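Local coordinates for inositol monophosphatase family protein (PDB 4I3Y), which probably hydrolyses inositol monophosphates to inositol and phosphate in a magnesium-dependent reaction that lithium inhibits, at residues I30-L33 with I34-M37; V126-P130 with H131-Y135; Q58-Q61 with Q62-T66. All blocks are in the same frame, centred on the assembly; numbering follows the deposited sequence.

In the fold
Contact 1 is the C-terminal end of helix 12-35 with the residues just after it, contact 3 a run of helix 51-67, and contact 2 the turn and adjoining strand ends of the hairpin 120-128/133-138. The centres of contacts 1 and 2 lie about 17 Å apart, yet the two touch: Tyr129 lies against Pro31 and Ile30, with Ile30 CG2 3.8 Å from Tyr129 CE2. Contact 3 lies about 20 Å from either, centre to centre, and touches neither. The side chains of Met37 and Phe60 are each about 13 Å from a bound magnesium ion, that of Val126 about 11 Å; the metal-site residues Glu76, Asp94 and Ile96 belong to none of the contacts.

Contact 1 of 3, residues I30-L33 with I34-M37; sequences IPQL and IMEM
The last turn of helix 12-35 joins Ile30-Leu33 to Ile34-Met37 through i to i+4 bonds: Ile34 N reaches Ile30 O at 2.9 Å, and Met35 N binds Pro31 O. On the side turned to the protein, buried Ile30 meets Ile34 branch to branch, CG2 of Ile30 lying 3.6 Å from CG1 of Ile34, while CG1 of Ile30, the longer arm, leads away. Leu33 packs on Asn51, Val52 and Gln55 of helix 51-67, and Ile34 rests on Gln106 and Tyr109. The helix ends here: Glu36 is the first residue to leave helical angles, and its N still bonds to Gln32 O at 3.0 Å and weakly to Leu33 O. Gln32 and Glu36 lie on the exposed side together with Pro31 and Met35. Gln32 folds back at chi2 (60°), which brings NE2 within 3.4 Å of Glu36 OE2 in a weak hydrogen bond; amide and carboxylate are turned 63° against each other. The Met35 side chain crosses that of Gln32 at about a right angle, and its bend at chi3 (-69°) brings CE to 3.4 Å from Gln32 CA.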
# COMPACT_ATOMS: atom_id res chain seq x y z
N ILE A 30 7.79 -1.59 -20.73
CA ILE A 30 8.25 -1.10 -19.42
C ILE A 30 9.40 -1.88 -18.73
O ILE A 30 10.23 -1.26 -18.06
CB ILE A 30 7.08 -0.94 -18.42
CG1 ILE A 30 6.24 0.24 -18.87
CG2 ILE A 30 7.59 -0.52 -17.08
CD1 ILE A 30 4.81 0.17 -18.37
N PRO A 31 9.44 -3.22 -18.86
CA PRO A 31 10.52 -3.94 -18.10
C PRO A 31 11.88 -3.43 -18.54
O PRO A 31 12.77 -3.20 -17.73
CB PRO A 31 10.29 -5.41 -18.49
CG PRO A 31 8.83 -5.46 -18.79
CD PRO A 31 8.47 -4.15 -19.43
N GLN A 32 12.01 -3.17 -19.84
CA GLN A 32 13.24 -2.60 -20.39
C GLN A 32 13.56 -1.18 -19.86
O GLN A 32 14.68 -0.91 -19.36
CB GLN A 32 13.21 -2.65 -21.94
CG GLN A 32 14.52 -2.25 -22.61
CD GLN A 32 15.66 -3.16 -22.20
OE1 GLN A 32 15.61 -4.37 -22.43
NE2 GLN A 32 16.66 -2.59 -21.55
N LEU A 33 12.59 -0.28 -19.96
CA LEU A 33 12.75 1.07 -19.40
C LEU A 33 13.23 1.02 -17.90
O LEU A 33 14.12 1.78 -17.48
CB LEU A 33 11.45 1.88 -19.55
CG LEU A 33 10.92 2.02 -21.01
CD1 LEU A 33 9.50 2.60 -21.06
CD2 LEU A 33 11.87 2.82 -21.91
N ILE A 34 12.60 0.15 -17.13
CA ILE A 34 12.96 -0.02 -15.74
C ILE A 34 14.37 -0.55 -15.63
O ILE A 34 15.13 0.01 -14.87
CB ILE A 34 12.02 -0.98 -15.02
CG1 ILE A 34 10.59 -0.47 -15.17
CG2 ILE A 34 12.49 -1.15 -13.57
CD1 ILE A 34 9.93 0.02 -13.93
N MET A 35 14.73 -1.60 -16.38
CA MET A 35 16.11 -2.08 -16.34
C MET A 35 17.14 -0.96 -16.58
O MET A 35 18.20 -1.01 -16.01
CB MET A 35 16.36 -3.25 -17.32
CG MET A 35 15.61 -4.54 -17.00
SD MET A 35 15.78 -5.95 -18.16
CE MET A 35 14.93 -5.48 -19.67
N GLU A 36 16.81 0.04 -17.40
CA GLU A 36 17.75 1.12 -17.71
C GLU A 36 17.27 2.47 -17.15
O GLU A 36 17.48 3.52 -17.76
CB GLU A 36 18.01 1.17 -19.23
CG GLU A 36 16.78 1.48 -20.09
CD GLU A 36 16.98 1.23 -21.59
OE1 GLU A 36 16.18 1.76 -22.40
OE2 GLU A 36 17.92 0.49 -21.96
N MET A 37 16.65 2.44 -15.98
CA MET A 37 16.05 3.61 -15.39
C MET A 37 17.10 4.67 -15.04
O MET A 37 18.17 4.40 -14.49
CB MET A 37 15.22 3.24 -14.16
CG MET A 37 14.51 4.40 -13.52
SD MET A 37 13.22 3.82 -12.40
CE MET A 37 14.08 3.01 -11.06

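Contact 2 of 3, residues V126-P130 with H131-Y135; sequences VYDYP and HKKLY
Lys132 curls back over the turn to Tyr129. Its CB points away from 126-130, but bends at chi2 (-82°) and chi4 (-50°) return the chain: CG passes Tyr129 O, CD lies 3.8 Å from Tyr127 OH, and CE rests 3.6 Å from Tyr129 CE1. The tip, NZ, donates to Tyr129 O at 2.9 Å and stands over one face of the Tyr129 ring, 4.0 Å from its centroid, a cation-pi contact. Tyr129 O is thus gripped twice, by Lys132 N and by NZ, from opposite faces of its carbonyl plane. Tyr127 OH bonds to Asp27 and Lys24 of helix 12-35.

Across the hairpin, Asp128 and Lys133 run side by side. One water donates to Asp128 OD2 at 2.8 Å and bonds Tyr135 OH, with a weak bond from Lys133 NZ; another links OD1 to His131 ND1. The carboxylate is held partly through water, its OD2 4.4 Å from Lys133 NZ, and partly by a weak hydrogen bond from His131 N to Asp128 OD1 (3.4 Å). His131 stacks on His131 of the second subunit, placing the turn at the dimer interface. Between the strands, Val126 and Tyr135 exchange both backbone bonds. Lys132, at the turn's end, takes left-handed backbone angles (phi 44°), and it and Lys133 both face Asp128. This is an antiparallel beta hairpin closed by a type I turn with a G1 beta bulge.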
# COMPACT_ATOMS: atom_id res chain seq x y z
N VAL A 126 -6.90 4.05 -15.32
CA VAL A 126 -5.85 3.96 -14.30
C VAL A 126 -5.22 2.58 -14.39
O VAL A 126 -5.83 1.56 -14.01
CB VAL A 126 -6.33 4.24 -12.86
CG1 VAL A 126 -5.12 4.16 -11.91
CG2 VAL A 126 -6.99 5.62 -12.76
N TYR A 127 -4.00 2.54 -14.91
CA TYR A 127 -3.35 1.25 -15.11
C TYR A 127 -2.37 1.00 -14.01
O TYR A 127 -1.24 1.56 -14.05
CB TYR A 127 -2.62 1.14 -16.49
CG TYR A 127 -2.12 -0.26 -16.83
CD1 TYR A 127 -2.68 -1.40 -16.23
CD2 TYR A 127 -1.09 -0.44 -17.79
CE1 TYR A 127 -2.21 -2.67 -16.54
CE2 TYR A 127 -0.60 -1.71 -18.10
CZ TYR A 127 -1.16 -2.80 -17.48
OH TYR A 127 -0.70 -4.03 -17.80
N ASP A 128 -2.77 0.12 -13.09
CA ASP A 128 -1.86 -0.35 -12.04
C ASP A 128 -0.95 -1.39 -12.66
O ASP A 128 -1.28 -2.58 -12.68
CB ASP A 128 -2.70 -0.93 -10.93
CG ASP A 128 -1.89 -1.48 -9.77
OD1 ASP A 128 -0.70 -1.65 -9.85
OD2 ASP A 128 -2.50 -1.78 -8.76
N TYR A 129 0.17 -0.93 -13.21
CA TYR A 129 0.99 -1.80 -14.04
C TYR A 129 1.69 -2.88 -13.16
O TYR A 129 1.72 -4.05 -13.56
CB TYR A 129 1.98 -1.04 -14.91
CG TYR A 129 3.10 -1.94 -15.39
CD1 TYR A 129 2.90 -2.81 -16.47
CD2 TYR A 129 4.30 -1.99 -14.73
CE1 TYR A 129 3.88 -3.67 -16.88
CE2 TYR A 129 5.30 -2.85 -15.13
CZ TYR A 129 5.05 -3.68 -16.22
OH TYR A 129 5.97 -4.57 -16.62
N PRO A 130 2.22 -2.51 -11.98
CA PRO A 130 2.93 -3.55 -11.19
C PRO A 130 2.02 -4.76 -10.89
O PRO A 130 2.51 -5.91 -10.77
CB PRO A 130 3.32 -2.83 -9.89
CG PRO A 130 3.44 -1.38 -10.34
CD PRO A 130 2.28 -1.19 -11.30
N HIS A 131 0.71 -4.53 -10.82
CA HIS A 131 -0.17 -5.64 -10.50
C HIS A 131 -1.03 -6.04 -11.68
O HIS A 131 -1.92 -6.84 -11.51
CB HIS A 131 -0.96 -5.41 -9.19
CG HIS A 131 -0.09 -5.51 -7.98
ND1 HIS A 131 0.27 -4.42 -7.23
CD2 HIS A 131 0.61 -6.56 -7.49
CE1 HIS A 131 1.11 -4.80 -6.27
NE2 HIS A 131 1.34 -6.09 -6.42
N LYS A 132 -0.70 -5.53 -12.88
CA LYS A 132 -1.46 -5.77 -14.14
C LYS A 132 -2.99 -5.65 -13.92
O LYS A 132 -3.74 -6.53 -14.27
CB LYS A 132 -1.05 -7.13 -14.79
CG LYS A 132 0.46 -7.38 -14.77
CD LYS A 132 1.19 -6.67 -15.90
CE LYS A 132 2.71 -6.83 -15.74
NZ LYS A 132 3.19 -6.47 -14.35
N LYS A 133 -3.43 -4.54 -13.34
CA LYS A 133 -4.85 -4.26 -13.13
C LYS A 133 -5.19 -2.97 -13.85
O LYS A 133 -4.75 -1.90 -13.43
CB LYS A 133 -5.19 -4.18 -11.60
CG LYS A 133 -5.20 -5.55 -10.88
CD LYS A 133 -5.66 -5.55 -9.40
CE LYS A 133 -4.54 -5.18 -8.44
NZ LYS A 133 -4.79 -5.03 -6.95
N LEU A 134 -5.95 -3.10 -14.95
CA LEU A 134 -6.41 -1.98 -15.77
C LEU A 134 -7.78 -1.54 -15.27
O LEU A 134 -8.79 -2.23 -15.45
CB LEU A 134 -6.45 -2.34 -17.27
CG LEU A 134 -6.95 -1.20 -18.19
CD1 LEU A 134 -6.12 0.06 -18.02
CD2 LEU A 134 -6.83 -1.61 -19.66
N TYR A 135 -7.80 -0.42 -14.53
CA TYR A 135 -9.08 0.18 -14.17
C TYR A 135 -9.53 1.03 -15.38
O TYR A 135 -8.76 1.87 -15.88
CB TYR A 135 -9.00 1.04 -12.90
CG TYR A 135 -8.53 0.24 -11.68
CD1 TYR A 135 -9.47 -0.39 -10.87
CD2 TYR A 135 -7.17 0.10 -11.36
CE1 TYR A 135 -9.08 -1.15 -9.76
CE2 TYR A 135 -6.76 -0.67 -10.24
CZ TYR A 135 -7.75 -1.27 -9.44
OH TYR A 135 -7.46 -2.05 -8.34
O HOH W 1 1.09 -1.41 -7.64
O HOH W 2 -5.06 -1.92 -7.71

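Contact 3 of 3, residues Q58-Q61 with Q62-T66; sequences QQFQ and QFLAT
With CG opposite the backbone N in both Phe60 (chi1 -170°) and Phe63 (chi1 172°), the two rings set out in a like direction, and the spacing of three residues puts them on one flank of the helix, where they come together. Their planes are near parallel, at 19°, but slid so far that they barely overlap: the centroids are 5.4 Å apart, and contact is made by CE1 of Phe60 against CD2 of Phe63 at 3.6 Å. Leu64 takes another part of the Phe60 ring, its CD1 3.8 Å from Phe60 CZ and its CD2 reaching CE2. Phe60 thus meets both its i+3 and its i+4 neighbour, on different parts of its ring. This is the buried flank of helix 51-67, which packs against helix 12-35 and the large mixed sheet: Trp22 meets Phe60 edge-to-face and also touches Phe63, Ile19 packs on both rings, and Leu73 and Met93 of strands 72-75 and 89-97 lie against Phe60. Leu64 joins the same layer through Leu73 and Trp91.

The backbone beneath is regular alpha helix: Phe63 N binds Gln59 O at 2.9 Å, and Leu64 N reaches Phe60 O at 2.8 Å. Gln62 swings its amide away from the preceding turn.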
# COMPACT_ATOMS: atom_id res chain seq x y z
N GLN A 58 5.76 10.05 -24.47
CA GLN A 58 6.03 10.31 -25.85
C GLN A 58 5.50 9.19 -26.79
O GLN A 58 4.99 9.48 -27.89
CB GLN A 58 7.49 10.66 -26.01
CG GLN A 58 8.44 9.55 -26.03
CD GLN A 58 9.27 9.70 -27.28
OE1 GLN A 58 10.51 9.81 -27.22
NE2 GLN A 58 8.59 9.77 -28.42
N GLN A 59 5.53 7.95 -26.31
CA GLN A 59 4.78 6.93 -27.04
C GLN A 59 3.31 7.23 -27.15
O GLN A 59 2.74 6.97 -28.20
CB GLN A 59 5.08 5.54 -26.56
CG GLN A 59 6.53 5.21 -26.81
CD GLN A 59 6.94 3.88 -26.23
OE1 GLN A 59 8.13 3.63 -26.00
NE2 GLN A 59 5.96 3.01 -26.01
N PHE A 60 2.67 7.81 -26.13
CA PHE A 60 1.26 8.08 -26.26
C PHE A 60 0.99 9.25 -27.21
O PHE A 60 -0.05 9.29 -27.91
CB PHE A 60 0.60 8.45 -24.95
CG PHE A 60 -0.90 8.49 -25.08
CD1 PHE A 60 -1.60 7.31 -25.34
CD2 PHE A 60 -1.59 9.70 -24.99
CE1 PHE A 60 -2.96 7.34 -25.45
CE2 PHE A 60 -2.95 9.74 -25.13
CZ PHE A 60 -3.66 8.56 -25.38
N GLN A 61 1.90 10.22 -27.17
CA GLN A 61 1.88 11.32 -28.15
C GLN A 61 1.87 10.80 -29.57
O GLN A 61 1.04 11.19 -30.40
CB GLN A 61 3.14 12.18 -27.96
CG GLN A 61 2.80 13.47 -27.28
CD GLN A 61 4.00 14.30 -26.87
OE1 GLN A 61 3.87 15.51 -26.79
NE2 GLN A 61 5.17 13.66 -26.62
N GLN A 62 2.81 9.91 -29.83
CA GLN A 62 2.94 9.30 -31.12
C GLN A 62 1.69 8.46 -31.49
O GLN A 62 1.19 8.60 -32.61
CB GLN A 62 4.28 8.56 -31.13
CG GLN A 62 4.48 7.54 -32.22
CD GLN A 62 4.53 8.15 -33.62
OE1 GLN A 62 4.54 9.40 -33.80
NE2 GLN A 62 4.55 7.28 -34.62
N PHE A 63 1.16 7.63 -30.56
CA PHE A 63 -0.15 6.97 -30.70
C PHE A 63 -1.25 7.95 -31.10
O PHE A 63 -2.09 7.71 -31.97
CB PHE A 63 -0.60 6.28 -29.36
CG PHE A 63 -2.01 5.77 -29.40
CD1 PHE A 63 -2.27 4.50 -29.90
CD2 PHE A 63 -3.06 6.57 -28.95
CE1 PHE A 63 -3.58 4.02 -29.97
CE2 PHE A 63 -4.38 6.12 -29.00
CZ PHE A 63 -4.63 4.85 -29.53
N LEU A 64 -1.29 9.07 -30.43
CA LEU A 64 -2.32 10.01 -30.74
C LEU A 64 -2.06 10.67 -32.14
O LEU A 64 -3.00 10.91 -32.93
CB LEU A 64 -2.26 11.08 -29.65
CG LEU A 64 -3.47 11.58 -28.90
CD1 LEU A 64 -4.51 10.54 -28.46
CD2 LEU A 64 -3.03 12.46 -27.73
N ALA A 65 -0.81 10.97 -32.46
CA ALA A 65 -0.59 11.60 -33.75
C ALA A 65 -1.18 10.70 -34.87
O ALA A 65 -1.64 11.11 -35.88
CB ALA A 65 0.89 11.85 -33.97
N THR A 66 -1.23 9.43 -34.59
CA THR A 66 -1.32 8.43 -35.60
C THR A 66 -2.73 7.85 -35.63
O THR A 66 -3.09 7.20 -36.60
CB THR A 66 -0.12 7.55 -35.23
OG1 THR A 66 0.90 7.75 -36.20
CG2 THR A 66 -0.40 6.16 -34.96